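Local coordinates for protein adenosyl-chloride synthase (Thermotoga maritima, PDB 2ZBV) that binds adenosine and probably cleaves S-adenosyl-L-methionine, with water or a halide ion taking up the adenosyl group, at residues N42-K45 against A46-L50; V49-R52 against A53-F57; L96-V99 against A100-G104; D190-L193 against K194-V197. One frame throughout, in Å; residues are numbered along the deposited sequence.

Contact 1: N42-K45 against A46-L50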
ATOM      1  N   ASN A  42      14.425  -7.361  -8.787  1.00 19.77           N
ATOM      2  CA  ASN A  42      14.819  -6.418  -9.835  1.00 19.38           C
ATOM      3  C   ASN A  42      15.643  -5.227  -9.345  1.00 20.51           C
ATOM      4  O   ASN A  42      15.137  -4.100  -9.224  1.00 16.25           O
ATOM      5  CB  ASN A  42      13.589  -5.910 -10.593  1.00 20.81           C
ATOM      6  CG  ASN A  42      13.943  -5.377 -11.969  1.00 21.13           C
ATOM      7  OD1 ASN A  42      14.977  -4.743 -12.148  1.00 23.46           O
ATOM      8  ND2 ASN A  42      13.076  -5.624 -12.945  1.00 23.03           N
ATOM      9  N   VAL A  43      16.923  -5.479  -9.084  1.00 19.48           N
ATOM     10  CA  VAL A  43      17.818  -4.436  -8.607  1.00 21.80           C
ATOM     11  C   VAL A  43      17.996  -3.318  -9.636  1.00 19.61           C
ATOM     12  O   VAL A  43      18.138  -2.159  -9.274  1.00 19.89           O
ATOM     13  CB  VAL A  43      19.205  -5.022  -8.224  1.00 23.66           C
ATOM     14  CG1 VAL A  43      19.060  -5.983  -7.053  1.00 24.07           C
ATOM     15  CG2 VAL A  43      19.806  -5.738  -9.406  1.00 27.19           C
ATOM     16  N   ARG A  44      17.990  -3.655 -10.919  1.00 21.98           N
ATOM     17  CA  ARG A  44      18.142  -2.624 -11.948  1.00 22.71           C
ATOM     18  C   ARG A  44      17.015  -1.595 -11.841  1.00 21.21           C
ATOM     19  O   ARG A  44      17.262  -0.385 -11.874  1.00 19.04           O
ATOM     20  CB  ARG A  44      18.139  -3.242 -13.350  1.00 26.89           C
ATOM     21  CG  ARG A  44      18.384  -2.218 -14.467  1.00 33.51           C
ATOM     22  CD  ARG A  44      18.585  -2.903 -15.810  1.00 38.94           C
ATOM     23  NE  ARG A  44      19.718  -3.829 -15.787  1.00 43.89           N
ATOM     24  CZ  ARG A  44      20.995  -3.459 -15.726  1.00 45.52           C
ATOM     25  NH1 ARG A  44      21.319  -2.172 -15.687  1.00 46.61           N
ATOM     26  NH2 ARG A  44      21.952  -4.378 -15.693  1.00 45.39           N
ATOM     27  N   LYS A  45      15.782  -2.079 -11.718  1.00 20.25           N
ATOM     28  CA  LYS A  45      14.619  -1.197 -11.590  1.00 21.70           C
ATOM     29  C   LYS A  45      14.721  -0.387 -10.296  1.00 19.70           C
ATOM     30  O   LYS A  45      14.513   0.830 -10.280  1.00 18.81           O
ATOM     31  CB  LYS A  45      13.327  -2.023 -11.582  1.00 24.83           C
ATOM     32  CG  LYS A  45      12.151  -1.343 -10.874  1.00 27.63           C
ATOM     33  CD  LYS A  45      11.748  -0.046 -11.547  1.00 30.86           C
ATOM     34  CE  LYS A  45      10.543  -0.242 -12.443  1.00 35.03           C
ATOM     35  NZ  LYS A  45       9.318  -0.661 -11.694  1.00 36.08           N
ATOM     36  N   ALA A  46      15.043  -1.068  -9.208  1.00 17.73           N
ATOM     37  CA  ALA A  46      15.177  -0.394  -7.923  1.00 19.18           C
ATOM     38  C   ALA A  46      16.238   0.723  -7.968  1.00 17.90           C
ATOM     39  O   ALA A  46      16.044   1.782  -7.374  1.00 18.58           O
ATOM     40  CB  ALA A  46      15.531  -1.415  -6.829  1.00 17.71           C
ATOM     41  N   SER A  47      17.339   0.498  -8.684  1.00 17.00           N
ATOM     42  CA  SER A  47      18.406   1.504  -8.750  1.00 17.15           C
ATOM     43  C   SER A  47      17.883   2.796  -9.365  1.00 17.16           C
ATOM     44  O   SER A  47      18.222   3.888  -8.917  1.00 17.71           O
ATOM     45  CB  SER A  47      19.628   0.973  -9.532  1.00 16.83           C
ATOM     46  OG  SER A  47      19.407   0.876 -10.934  1.00 20.73           O
ATOM     47  N   HIS A  48      17.033   2.670 -10.380  1.00 18.33           N
ATOM     48  CA  HIS A  48      16.434   3.838 -11.028  1.00 18.29           C
ATOM     49  C   HIS A  48      15.407   4.534 -10.137  1.00 17.02           C
ATOM     50  O   HIS A  48      15.440   5.757  -9.982  1.00 15.74           O
ATOM     51  CB  HIS A  48      15.765   3.424 -12.339  1.00 20.56           C
ATOM     52  CG  HIS A  48      16.736   3.127 -13.437  1.00 21.97           C
ATOM     53  ND1 HIS A  48      17.544   4.096 -13.991  1.00 20.91           N
ATOM     54  CD2 HIS A  48      17.032   1.972 -14.078  1.00 23.72           C
ATOM     55  CE1 HIS A  48      18.298   3.549 -14.929  1.00 25.13           C
ATOM     56  NE2 HIS A  48      18.006   2.261 -15.002  1.00 26.33           N
ATOM     57  N   VAL A  49      14.484   3.759  -9.566  1.00 16.03           N
ATOM     58  CA  VAL A  49      13.454   4.316  -8.679  1.00 15.47           C
ATOM     59  C   VAL A  49      14.098   5.046  -7.498  1.00 16.21           C
ATOM     60  O   VAL A  49      13.644   6.114  -7.091  1.00 17.25           O
ATOM     61  CB  VAL A  49      12.520   3.211  -8.107  1.00 14.96           C
ATOM     62  CG1 VAL A  49      11.559   3.830  -7.094  1.00 15.73           C
ATOM     63  CG2 VAL A  49      11.709   2.554  -9.242  1.00 14.39           C
ATOM     64  N   LEU A  50      15.157   4.459  -6.952  1.00 15.45           N
ATOM     65  CA  LEU A  50      15.872   5.047  -5.817  1.00 16.51           C
ATOM     66  C   LEU A  50      16.410   6.431  -6.160  1.00 14.98           C
ATOM     67  O   LEU A  50      16.179   7.402  -5.443  1.00 15.61           O
ATOM     68  CB  LEU A  50      17.042   4.150  -5.415  1.00 13.82           C
ATOM     69  CG  LEU A  50      17.966   4.727  -4.340  1.00 15.75           C
ATOM     70  CD1 LEU A  50      17.202   4.851  -3.029  1.00 15.78           C
ATOM     71  CD2 LEU A  50      19.183   3.807  -4.172  1.00 13.72           C
TER
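S47 OG donates to the carbonyl O of R44 at 2.7 Å, a side-chain bond back over three residues to an oxygen that also takes a weak bond from the backbone N of H48. With chi1 at 72° the hydroxyl is tucked between its own backbone N and carbonyl carbon, and it comes in from beside the R44 carbonyl, at 128° to the C=O. Regular main-chain bonds run alongside: A46 N to N42 O, S47 N to V43 O at 2.8 Å, and V49 N to K45 O at 3.0 Å. N42 is the N-cap of helix 43-54, and its OD1 accepts from K45 N at 2.8 Å, the donor standing well above the plane of the amide. This bond engages a backbone N-H that the first turn of a helix cannot pair with an earlier carbonyl.

Packing follows outside these bonds. H48 turns its imidazole obliquely to the R44 carbonyl, with CD2 3.2 Å from O, while S47 OG lies over one ring face toward the rim. The K45 chain sets out on the side of its carbonyl carbon (chi1 155°), then bends at each later torsion, carrying CD across V49 CG2 at a tight 3.5 Å; NZ ends in a salt bridge with E39. The side chain of V43 is about 7 Å from a bound adenosine, so the start of the helix lies close to the nucleoside pocket. Around this turn, S47 and H48 rest on V98 of helix 97-103, L50 and V49 on L5 of strand 2-6, and K45 and V49 on I176 of strand 169-177.

Contact 2: V49-R52 against A53-F57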
ATOM      1  N   VAL A  49      14.484   3.759  -9.566  1.00 16.03           N
ATOM      2  CA  VAL A  49      13.454   4.316  -8.679  1.00 15.47           C
ATOM      3  C   VAL A  49      14.098   5.046  -7.498  1.00 16.21           C
ATOM      4  O   VAL A  49      13.644   6.114  -7.091  1.00 17.25           O
ATOM      5  CB  VAL A  49      12.520   3.211  -8.107  1.00 14.96           C
ATOM      6  CG1 VAL A  49      11.559   3.830  -7.094  1.00 15.73           C
ATOM      7  CG2 VAL A  49      11.709   2.554  -9.242  1.00 14.39           C
ATOM      8  N   LEU A  50      15.157   4.459  -6.952  1.00 15.45           N
ATOM      9  CA  LEU A  50      15.872   5.047  -5.817  1.00 16.51           C
ATOM     10  C   LEU A  50      16.410   6.431  -6.160  1.00 14.98           C
ATOM     11  O   LEU A  50      16.179   7.402  -5.443  1.00 15.61           O
ATOM     12  CB  LEU A  50      17.042   4.150  -5.415  1.00 13.82           C
ATOM     13  CG  LEU A  50      17.966   4.727  -4.340  1.00 15.75           C
ATOM     14  CD1 LEU A  50      17.202   4.851  -3.029  1.00 15.78           C
ATOM     15  CD2 LEU A  50      19.183   3.807  -4.172  1.00 13.72           C
ATOM     16  N   TYR A  51      17.137   6.525  -7.263  1.00 16.96           N
ATOM     17  CA  TYR A  51      17.684   7.818  -7.657  1.00 18.68           C
ATOM     18  C   TYR A  51      16.590   8.870  -7.853  1.00 18.87           C
ATOM     19  O   TYR A  51      16.634   9.945  -7.263  1.00 20.41           O
ATOM     20  CB  TYR A  51      18.494   7.686  -8.943  1.00 18.70           C
ATOM     21  CG  TYR A  51      18.865   9.028  -9.524  1.00 20.75           C
ATOM     22  CD1 TYR A  51      19.675   9.916  -8.815  1.00 21.41           C
ATOM     23  CD2 TYR A  51      18.373   9.430 -10.767  1.00 22.90           C
ATOM     24  CE1 TYR A  51      19.986  11.175  -9.329  1.00 22.63           C
ATOM     25  CE2 TYR A  51      18.677  10.690 -11.289  1.00 23.83           C
ATOM     26  CZ  TYR A  51      19.481  11.552 -10.564  1.00 23.27           C
ATOM     27  OH  TYR A  51      19.768  12.796 -11.070  1.00 28.16           O
ATOM     28  N   ARG A  52      15.602   8.556  -8.680  1.00 19.44           N
ATOM     29  CA  ARG A  52      14.525   9.503  -8.941  1.00 19.98           C
ATOM     30  C   ARG A  52      13.792   9.956  -7.687  1.00 18.68           C
ATOM     31  O   ARG A  52      13.512  11.142  -7.524  1.00 16.62           O
ATOM     32  CB  ARG A  52      13.572   8.907  -9.980  1.00 22.55           C
ATOM     33  CG  ARG A  52      14.332   8.617 -11.262  1.00 24.52           C
ATOM     34  CD  ARG A  52      13.529   7.999 -12.369  1.00 28.72           C
ATOM     35  NE  ARG A  52      14.448   7.582 -13.427  1.00 30.52           N
ATOM     36  CZ  ARG A  52      14.085   7.280 -14.667  1.00 29.05           C
ATOM     37  NH1 ARG A  52      12.810   7.348 -15.025  1.00 27.51           N
ATOM     38  NH2 ARG A  52      15.006   6.903 -15.546  1.00 29.63           N
ATOM     39  N   ALA A  53      13.497   9.033  -6.782  1.00 17.66           N
ATOM     40  CA  ALA A  53      12.816   9.432  -5.555  1.00 17.63           C
ATOM     41  C   ALA A  53      13.722  10.279  -4.655  1.00 18.41           C
ATOM     42  O   ALA A  53      13.252  11.225  -4.019  1.00 17.41           O
ATOM     43  CB  ALA A  53      12.346   8.214  -4.795  1.00 16.83           C
ATOM     44  N   SER A  54      15.013   9.936  -4.608  1.00 18.21           N
ATOM     45  CA  SER A  54      15.978  10.643  -3.754  1.00 19.27           C
ATOM     46  C   SER A  54      16.109  12.119  -4.090  1.00 19.64           C
ATOM     47  O   SER A  54      16.514  12.918  -3.245  1.00 17.64           O
ATOM     48  CB  SER A  54      17.369   9.993  -3.841  1.00 19.45           C
ATOM     49  OG  SER A  54      17.966  10.197  -5.110  1.00 17.58           O
ATOM     50  N   LEU A  55      15.774  12.473  -5.327  1.00 18.62           N
ATOM     51  CA  LEU A  55      15.845  13.858  -5.765  1.00 19.31           C
ATOM     52  C   LEU A  55      14.897  14.743  -4.960  1.00 20.19           C
ATOM     53  O   LEU A  55      15.113  15.953  -4.842  1.00 20.36           O
ATOM     54  CB  LEU A  55      15.491  13.958  -7.252  1.00 18.73           C
ATOM     55  CG  LEU A  55      16.537  13.482  -8.261  1.00 18.52           C
ATOM     56  CD1 LEU A  55      15.893  13.422  -9.642  1.00 18.15           C
ATOM     57  CD2 LEU A  55      17.738  14.436  -8.265  1.00 16.80           C
ATOM     58  N   ASP A  56      13.845  14.149  -4.409  1.00 18.13           N
ATOM     59  CA  ASP A  56      12.883  14.933  -3.641  1.00 20.88           C
ATOM     60  C   ASP A  56      13.028  14.835  -2.116  1.00 20.54           C
ATOM     61  O   ASP A  56      12.261  15.444  -1.375  1.00 20.07           O
ATOM     62  CB  ASP A  56      11.462  14.576  -4.089  1.00 21.39           C
ATOM     63  CG  ASP A  56      11.173  15.047  -5.519  1.00 24.54           C
ATOM     64  OD1 ASP A  56      11.358  16.250  -5.775  1.00 22.18           O
ATOM     65  OD2 ASP A  56      10.770  14.229  -6.379  1.00 23.04           O
ATOM     66  N   PHE A  57      14.007  14.063  -1.654  1.00 20.97           N
ATOM     67  CA  PHE A  57      14.268  13.931  -0.218  1.00 22.19           C
ATOM     68  C   PHE A  57      15.384  14.921   0.113  1.00 22.13           C
ATOM     69  O   PHE A  57      16.254  15.185  -0.712  1.00 22.00           O
ATOM     70  CB  PHE A  57      14.703  12.503   0.132  1.00 19.49           C
ATOM     71  CG  PHE A  57      13.557  11.536   0.277  1.00 20.18           C
ATOM     72  CD1 PHE A  57      13.099  11.168   1.538  1.00 19.35           C
ATOM     73  CD2 PHE A  57      12.937  10.995  -0.846  1.00 19.84           C
ATOM     74  CE1 PHE A  57      12.040  10.272   1.685  1.00 20.51           C
ATOM     75  CE2 PHE A  57      11.873  10.095  -0.714  1.00 22.41           C
ATOM     76  CZ  PHE A  57      11.422   9.731   0.557  1.00 18.10           C
TER
HETATM   77  O   HOH W   1      11.617  12.835  -8.303  1.00 29.94           O
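L55 lies over one face of the Y51 ring, its CG 4.1 Å above the plane and displaced toward the rim, and its CD2 comes 3.8 Å from Y51 OH. A chi1 of 170°, with CG trans to the main-chain nitrogen, carries the ring forward along the helix, toward the C-terminal end, to L55. The same ring meets that of Y103 on helix 97-103, their planes inclined at about 55°. Farther on, the F57 ring has the carbonyl O of A53 at its edge, in plane.

Close to the Y51 ring, S54 OG donates to Y51 O at a short 2.5 Å and is also hydrogen-bonded to Y103 OH, so one hydroxyl joins the helix backbone to its neighbour. A53 N to V49 O and S54 N to L50 O, both 2.9 Å, keep the helical pattern. It then slackens: L55 N divides weakly between Y51 O and R52 O. A water donates to R52 O at 2.7 Å and to D56 OD2, bridging the last turn to a carboxylate that also meets the second subunit, through a hydrogen bond of OD1 with Y118 OH and a salt bridge of OD2 with R129.

R52 stretches away to T185 O and a cation-pi contact with F237. A type I beta turn from S54 to F57 follows the last helical bonds, and this turn is part of the interface with the second subunit.

Contact 3: L96-V99 against A100-G104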
ATOM      1  N   LEU A  96      22.718   0.553  -5.710  1.00 23.40           N
ATOM      2  CA  LEU A  96      23.109   1.952  -5.503  1.00 22.49           C
ATOM      3  C   LEU A  96      23.887   2.531  -6.679  1.00 23.32           C
ATOM      4  O   LEU A  96      24.463   3.617  -6.572  1.00 23.72           O
ATOM      5  CB  LEU A  96      23.955   2.091  -4.232  1.00 21.86           C
ATOM      6  CG  LEU A  96      23.289   1.653  -2.924  1.00 21.81           C
ATOM      7  CD1 LEU A  96      24.232   1.900  -1.751  1.00 22.52           C
ATOM      8  CD2 LEU A  96      21.973   2.412  -2.740  1.00 19.97           C
ATOM      9  N   THR A  97      23.891   1.815  -7.799  1.00 23.42           N
ATOM     10  CA  THR A  97      24.614   2.246  -8.993  1.00 24.54           C
ATOM     11  C   THR A  97      24.271   3.648  -9.496  1.00 25.67           C
ATOM     12  O   THR A  97      25.174   4.459  -9.740  1.00 24.66           O
ATOM     13  CB  THR A  97      24.397   1.262 -10.162  1.00 26.33           C
ATOM     14  OG1 THR A  97      25.039   0.020  -9.868  1.00 28.27           O
ATOM     15  CG2 THR A  97      24.972   1.822 -11.456  1.00 28.03           C
ATOM     16  N   VAL A  98      22.979   3.938  -9.651  1.00 23.56           N
ATOM     17  CA  VAL A  98      22.563   5.237 -10.168  1.00 21.36           C
ATOM     18  C   VAL A  98      22.853   6.414  -9.233  1.00 21.70           C
ATOM     19  O   VAL A  98      23.395   7.425  -9.676  1.00 18.86           O
ATOM     20  CB  VAL A  98      21.060   5.233 -10.564  1.00 23.08           C
ATOM     21  CG1 VAL A  98      20.721   6.515 -11.332  1.00 19.87           C
ATOM     22  CG2 VAL A  98      20.745   4.006 -11.435  1.00 20.82           C
ATOM     23  N   VAL A  99      22.510   6.309  -7.950  1.00 19.90           N
ATOM     24  CA  VAL A  99      22.796   7.420  -7.042  1.00 20.93           C
ATOM     25  C   VAL A  99      24.305   7.665  -6.955  1.00 22.00           C
ATOM     26  O   VAL A  99      24.748   8.813  -6.900  1.00 21.06           O
ATOM     27  CB  VAL A  99      22.256   7.179  -5.615  1.00 19.52           C
ATOM     28  CG1 VAL A  99      20.742   7.309  -5.607  1.00 22.75           C
ATOM     29  CG2 VAL A  99      22.699   5.802  -5.105  1.00 21.02           C
ATOM     30  N   ALA A 100      25.083   6.583  -6.946  1.00 22.25           N
ATOM     31  CA  ALA A 100      26.542   6.679  -6.894  1.00 25.35           C
ATOM     32  C   ALA A 100      27.066   7.444  -8.109  1.00 26.61           C
ATOM     33  O   ALA A 100      27.929   8.308  -7.988  1.00 26.27           O
ATOM     34  CB  ALA A 100      27.163   5.287  -6.872  1.00 21.62           C
ATOM     35  N   GLU A 101      26.539   7.105  -9.278  1.00 29.85           N
ATOM     36  CA  GLU A 101      26.954   7.728 -10.527  1.00 32.91           C
ATOM     37  C   GLU A 101      26.482   9.172 -10.671  1.00 32.56           C
ATOM     38  O   GLU A 101      27.226  10.028 -11.152  1.00 33.62           O
ATOM     39  CB  GLU A 101      26.444   6.896 -11.710  1.00 37.52           C
ATOM     40  CG  GLU A 101      26.661   7.524 -13.083  1.00 45.11           C
ATOM     41  CD  GLU A 101      28.130   7.635 -13.468  1.00 50.28           C
ATOM     42  OE1 GLU A 101      28.419   8.166 -14.564  1.00 53.56           O
ATOM     43  OE2 GLU A 101      28.996   7.190 -12.682  1.00 52.80           O
ATOM     44  N   GLU A 102      25.254   9.447 -10.243  1.00 31.34           N
ATOM     45  CA  GLU A 102      24.685  10.786 -10.357  1.00 29.27           C
ATOM     46  C   GLU A 102      25.128  11.780  -9.292  1.00 28.82           C
ATOM     47  O   GLU A 102      25.315  12.963  -9.580  1.00 27.23           O
ATOM     48  CB  GLU A 102      23.159  10.706 -10.344  1.00 30.21           C
ATOM     49  CG  GLU A 102      22.553   9.913 -11.491  1.00 32.83           C
ATOM     50  CD  GLU A 102      22.856  10.516 -12.849  1.00 35.71           C
ATOM     51  OE1 GLU A 102      22.776  11.756 -12.983  1.00 36.91           O
ATOM     52  OE2 GLU A 102      23.161   9.749 -13.788  1.00 38.52           O
ATOM     53  N   TYR A 103      25.289  11.312  -8.059  1.00 27.38           N
ATOM     54  CA  TYR A 103      25.675  12.205  -6.973  1.00 26.88           C
ATOM     55  C   TYR A 103      27.157  12.166  -6.612  1.00 27.43           C
ATOM     56  O   TYR A 103      27.662  13.084  -5.974  1.00 28.26           O
ATOM     57  CB  TYR A 103      24.877  11.887  -5.701  1.00 24.25           C
ATOM     58  CG  TYR A 103      23.368  11.987  -5.808  1.00 24.88           C
ATOM     59  CD1 TYR A 103      22.756  13.062  -6.461  1.00 24.44           C
ATOM     60  CD2 TYR A 103      22.549  11.050  -5.178  1.00 24.01           C
ATOM     61  CE1 TYR A 103      21.364  13.198  -6.474  1.00 23.22           C
ATOM     62  CE2 TYR A 103      21.156  11.176  -5.185  1.00 22.45           C
ATOM     63  CZ  TYR A 103      20.573  12.254  -5.828  1.00 22.73           C
ATOM     64  OH  TYR A 103      19.206  12.415  -5.775  1.00 23.65           O
ATOM     65  N   GLY A 104      27.847  11.100  -6.999  1.00 27.91           N
ATOM     66  CA  GLY A 104      29.247  10.975  -6.644  1.00 27.79           C
ATOM     67  C   GLY A 104      29.341  10.311  -5.278  1.00 27.62           C
ATOM     68  O   GLY A 104      28.519  10.564  -4.399  1.00 26.97           O
TER
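A100 opens the second half of helix 97-103: its N bonds to L96 O at 3.1 Å, and its CB sits 3.2 Å from the same L96 oxygen. L96 is the N-cap residue, and this bond closes the first turn of the helix. The methyl group of A100 also packs on M80 of strand 77-82 and on Y155.

E101 N donates to T97 O at 3.0 Å. Its carboxylate leads off to the exposed side, so that CB alone keeps close company with the preceding turn.

E102 N continues the series to V98 O at 2.8 Å. Its side chain runs beside that of V98, both pointing the same way, and CG touches V98 CG1 at 3.9 Å. Helix 97-103 packs here against helix 43-54 within the N-terminal domain: V98 and E102 both rest on Y51, while L96 and V99 both meet F88 of strand 87-91 in the mixed sheet.

Y103 N reaches V99 O at 2.8 Å. Its ring lies obliquely to that carbonyl and crosses the V99 side chain, with CD2 3.9 Å from V99 CB and CE2 close to V99 CG1. From there the phenol reaches toward helix 43-54, and the side chain also packs on T82 of strand 77-82 and on Q86.

G104 has positive phi and is the first residue to leave the helix; its N still bonds to A100 O at 3.0 Å, and its backbone pairs with K83.

Contact 4: D190-L193 against K194-V197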
ATOM      1  N   ASP A 190      17.186  16.627 -20.974  1.00 37.51           N
ATOM      2  CA  ASP A 190      18.173  17.638 -21.360  1.00 40.11           C
ATOM      3  C   ASP A 190      19.019  17.097 -22.506  1.00 40.34           C
ATOM      4  O   ASP A 190      19.308  17.808 -23.467  1.00 41.10           O
ATOM      5  CB  ASP A 190      19.090  17.987 -20.184  1.00 43.57           C
ATOM      6  CG  ASP A 190      18.416  18.881 -19.166  1.00 47.83           C
ATOM      7  OD1 ASP A 190      17.796  19.884 -19.578  1.00 48.85           O
ATOM      8  OD2 ASP A 190      18.516  18.587 -17.955  1.00 50.54           O
ATOM      9  N   LEU A 191      19.417  15.834 -22.393  1.00 40.42           N
ATOM     10  CA  LEU A 191      20.210  15.192 -23.431  1.00 40.51           C
ATOM     11  C   LEU A 191      19.391  15.215 -24.720  1.00 40.30           C
ATOM     12  O   LEU A 191      19.903  15.526 -25.799  1.00 40.19           O
ATOM     13  CB  LEU A 191      20.518  13.745 -23.041  1.00 41.25           C
ATOM     14  CG  LEU A 191      21.437  12.991 -24.004  1.00 42.91           C
ATOM     15  CD1 LEU A 191      22.842  13.560 -23.890  1.00 45.05           C
ATOM     16  CD2 LEU A 191      21.443  11.510 -23.680  1.00 43.77           C
ATOM     17  N   PHE A 192      18.111  14.881 -24.593  1.00 39.80           N
ATOM     18  CA  PHE A 192      17.197  14.866 -25.729  1.00 37.78           C
ATOM     19  C   PHE A 192      17.086  16.260 -26.338  1.00 37.75           C
ATOM     20  O   PHE A 192      16.962  16.409 -27.553  1.00 38.15           O
ATOM     21  CB  PHE A 192      15.818  14.373 -25.274  1.00 36.67           C
ATOM     22  CG  PHE A 192      14.744  14.496 -26.322  1.00 36.49           C
ATOM     23  CD1 PHE A 192      13.740  15.445 -26.193  1.00 36.56           C
ATOM     24  CD2 PHE A 192      14.728  13.650 -27.426  1.00 36.64           C
ATOM     25  CE1 PHE A 192      12.730  15.549 -27.150  1.00 38.15           C
ATOM     26  CE2 PHE A 192      13.724  13.745 -28.387  1.00 36.98           C
ATOM     27  CZ  PHE A 192      12.723  14.697 -28.249  1.00 36.81           C
ATOM     28  N   LEU A 193      17.143  17.279 -25.492  1.00 38.21           N
ATOM     29  CA  LEU A 193      17.042  18.653 -25.958  1.00 41.76           C
ATOM     30  C   LEU A 193      18.249  19.107 -26.766  1.00 44.87           C
ATOM     31  O   LEU A 193      18.257  20.217 -27.298  1.00 45.86           O
ATOM     32  CB  LEU A 193      16.832  19.598 -24.775  1.00 42.60           C
ATOM     33  CG  LEU A 193      15.450  19.535 -24.118  1.00 43.48           C
ATOM     34  CD1 LEU A 193      15.402  20.479 -22.926  1.00 43.35           C
ATOM     35  CD2 LEU A 193      14.386  19.906 -25.143  1.00 42.87           C
ATOM     36  N   LYS A 194      19.270  18.258 -26.853  1.00 46.99           N
ATOM     37  CA  LYS A 194      20.467  18.595 -27.617  1.00 49.20           C
ATOM     38  C   LYS A 194      20.317  18.177 -29.072  1.00 49.88           C
ATOM     39  O   LYS A 194      21.200  18.424 -29.891  1.00 50.10           O
ATOM     40  CB  LYS A 194      21.704  17.937 -26.998  1.00 50.20           C
ATOM     41  CG  LYS A 194      22.150  18.628 -25.726  1.00 53.19           C
ATOM     42  CD  LYS A 194      23.269  17.893 -25.017  1.00 55.45           C
ATOM     43  CE  LYS A 194      23.675  18.648 -23.755  1.00 56.32           C
ATOM     44  NZ  LYS A 194      24.584  17.851 -22.891  1.00 59.07           N
ATOM     45  N   LEU A 195      19.193  17.539 -29.383  1.00 49.86           N
ATOM     46  CA  LEU A 195      18.907  17.107 -30.746  1.00 50.07           C
ATOM     47  C   LEU A 195      18.214  18.261 -31.456  1.00 50.23           C
ATOM     48  O   LEU A 195      17.661  18.093 -32.544  1.00 51.33           O
ATOM     49  CB  LEU A 195      17.976  15.888 -30.751  1.00 50.04           C
ATOM     50  CG  LEU A 195      18.495  14.540 -30.247  1.00 50.35           C
ATOM     51  CD1 LEU A 195      17.368  13.520 -30.314  1.00 50.59           C
ATOM     52  CD2 LEU A 195      19.678  14.083 -31.089  1.00 49.91           C
ATOM     53  N   SER A 196      18.248  19.429 -30.826  1.00 49.72           N
ATOM     54  CA  SER A 196      17.609  20.620 -31.369  1.00 50.12           C
ATOM     55  C   SER A 196      16.150  20.321 -31.711  1.00 49.11           C
ATOM     56  O   SER A 196      15.722  20.439 -32.860  1.00 49.09           O
ATOM     57  CB  SER A 196      18.353  21.122 -32.614  1.00 51.65           C
ATOM     58  OG  SER A 196      18.245  20.213 -33.696  1.00 55.78           O
ATOM     59  N   VAL A 197      15.405  19.906 -30.694  1.00 47.18           N
ATOM     60  CA  VAL A 197      13.987  19.609 -30.830  1.00 44.80           C
ATOM     61  C   VAL A 197      13.298  20.512 -29.828  1.00 43.01           C
ATOM     62  O   VAL A 197      13.918  20.980 -28.876  1.00 42.42           O
ATOM     63  CB  VAL A 197      13.660  18.145 -30.474  1.00 45.43           C
ATOM     64  CG1 VAL A 197      14.252  17.213 -31.508  1.00 46.11           C
ATOM     65  CG2 VAL A 197      14.202  17.816 -29.097  1.00 46.67           C
TER
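Where the short helix around 189-192 of the C-terminal domain gives way to the loop before strand 202-207, the F192 ring takes V197 from the loop and touches L195. The turn is carried by two bonds that each span three residues, the spacing of a 3-10 turn. K194 N donates to L191 O at 3.0 Å and L195 N to F192 O at 3.1 Å.

The side chains follow the same curve. K194 keeps an extended chain beyond CG; its CB sits near L191 O, and its CD is loosely beside L191 CD1. L195 brings CD1 to F192 CD2 at 3.9 Å, the two side chains crossing at about a right angle. Both also pack on V170 of strand 169-177, and L195 and L191 on V165 of strand 164-166, so the apolar side of the turn faces the sheet. S196, with positive phi and psi, turns the chain about so that V197 heads back over the ring.

The first torsion of F192 (chi1 172°) turns the ring forward, toward the residues that follow; the ring also meets that of F189. L193 adds a looser touch, CD2 to V197 CG2. The approach of V197 to the phenylalanine is a CH-pi contact over the face: CG2 lies 3.7 Å from the ring centroid, 28° off the normal, and only 3.3 Å from F192 CE1.

In the fold
Contacts 1 and 2 are successive parts of helix 43-54, sharing V49 and L50, with centres 11 Å apart. Contact 3 belongs to helix 97-103, packed alongside both: L50 CD2 touches L96 CD2 at 3.4 Å, S47 OG approaches V98 CG2 at 3.4 Å, and the pair S54 OG and Y103 OH, 2.6 Å apart, ties contact 2 to contact 3. Contact 1 is nearest the adenosine, with the side chain of N42 about 7 Å from that of D7 and V43 about as far from D68, both binding residues. Contact 4 belongs to the C-terminal domain, away from the annotated sites, its centre 23 to 25 Å from those of the others and touching none.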